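Local structure of aromatic amino acid beta-eliminating lyase/threonine aldolase (Exiguobacterium sibiricum, 3LWS) at residues R146-G149 with G150-P153. The protein belongs to the beta-eliminating lyase family of pyridoxal-phosphate-dependent enzymes, which share the aminotransferase fold. Residues are numbered along the deposited sequence; the frame is centred on the assembly and turned at random.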
loop_
_atom_site.group_PDB
_atom_site.type_symbol
_atom_site.label_atom_id
_atom_site.label_comp_id
_atom_site.label_asym_id
_atom_site.label_seq_id
_atom_site.Cartn_x
_atom_site.Cartn_y
_atom_site.Cartn_z
ATOM N N ARG A 146 -13.942 -14.761 13.269
ATOM C CA ARG A 146 -14.910 -14.330 12.296
ATOM C C ARG A 146 -15.388 -15.468 11.399
ATOM O O ARG A 146 -16.574 -15.520 11.026
ATOM C CB ARG A 146 -14.276 -13.186 11.518
ATOM C CG ARG A 146 -14.916 -12.811 10.274
ATOM C CD ARG A 146 -14.316 -13.516 9.049
ATOM N NE ARG A 146 -14.908 -12.821 7.935
ATOM C CZ ARG A 146 -14.285 -12.013 7.091
ATOM N NH1 ARG A 146 -12.986 -11.873 7.115
ATOM N NH2 ARG A 146 -14.986 -11.403 6.146
ATOM N N GLU A 147 -14.480 -16.394 11.066
ATOM C CA GLU A 147 -14.784 -17.435 10.098
ATOM C C GLU A 147 -15.836 -18.428 10.600
ATOM O O GLU A 147 -16.411 -19.150 9.804
ATOM C CB GLU A 147 -13.527 -18.187 9.628
ATOM C CG GLU A 147 -12.557 -17.332 8.819
ATOM C CD GLU A 147 -12.913 -17.154 7.343
ATOM O OE1 GLU A 147 -13.629 -17.991 6.780
ATOM O OE2 GLU A 147 -12.440 -16.174 6.730
ATOM N N ILE A 148 -16.065 -18.467 11.897
ATOM C CA ILE A 148 -17.130 -19.283 12.484
ATOM C C ILE A 148 -18.264 -18.389 13.028
ATOM O O ILE A 148 -18.959 -18.771 13.975
ATOM C CB ILE A 148 -16.570 -20.237 13.581
ATOM C CG1 ILE A 148 -15.879 -19.479 14.724
ATOM C CG2 ILE A 148 -15.590 -21.249 12.992
ATOM C CD1 ILE A 148 -15.336 -20.422 15.839
ATOM N N GLY A 149 -18.428 -17.191 12.444
ATOM C CA GLY A 149 -19.564 -16.319 12.746
ATOM C C GLY A 149 -19.305 -15.211 13.762
ATOM O O GLY A 149 -20.159 -14.338 13.992
ATOM N N GLY A 150 -18.162 -15.300 14.427
ATOM C CA GLY A 150 -17.721 -14.271 15.368
ATOM C C GLY A 150 -17.995 -14.653 16.804
ATOM O O GLY A 150 -18.836 -14.063 17.457
ATOM N N VAL A 151 -17.264 -15.659 17.262
ATOM C CA VAL A 151 -17.319 -16.201 18.608
ATOM C C VAL A 151 -16.015 -15.797 19.311
ATOM O O VAL A 151 -14.976 -15.716 18.651
ATOM C CB VAL A 151 -17.441 -17.728 18.482
ATOM C CG1 VAL A 151 -17.320 -18.429 19.833
ATOM C CG2 VAL A 151 -18.755 -18.076 17.749
ATOM N N ALA A 152 -16.049 -15.549 20.613
ATOM C CA ALA A 152 -14.830 -15.121 21.320
ATOM C C ALA A 152 -14.841 -15.638 22.730
ATOM O O ALA A 152 -15.902 -15.917 23.277
ATOM C CB ALA A 152 -14.704 -13.615 21.318
ATOM N N PRO A 153 -13.656 -15.819 23.313
ATOM C CA PRO A 153 -13.646 -16.322 24.678
ATOM C C PRO A 153 -14.026 -15.197 25.664
ATOM O O PRO A 153 -14.008 -14.035 25.287
ATOM C CB PRO A 153 -12.217 -16.826 24.865
ATOM C CG PRO A 153 -11.419 -16.284 23.742
ATOM C CD PRO A 153 -12.326 -15.784 22.690
#
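Ile148 and Val151 meet across a glycine pair, Gly149-Gly150, where the chain turns between strand 138-142 and helix 155-167. The contact is loose: Ile148 CD1 comes to 4.3 Å from Val151 CB, its position anti to CA (chi2 179°) carrying the side-chain end toward Val151. In the conformer described, one of two modelled for Val151, CG2 stands beside the backbone N and lies 3.8 Å from Ile148 O, a contact that may not hold in the other. Gly149 N donates to Arg146 O (2.9 Å), closing a type I turn with Glu147 and Ile148 at its corners. Gly150 N, 3.8 Å from Arg146 O, is not hydrogen-bonded to it, and the turn does not continue as alpha-helix. Both glycines have positive phi (98° and 100°). Gly150 is buried; its N lies 3.4 Å from Ile148 C, and its phi leaves no room for a CB beside Gly149 O. Outside these segments, Val151 is backbone-bonded to Gln145, and Arg146 NE forms a salt bridge with Glu330 of the smaller, antiparallel sheet. With no hydrogen bond between 146-149 and 150-153, the bend probably owes its shape mainly to glycine backbone angles and the turn, helped by outside bonds; the aliphatic contact adds weak van der Waals packing.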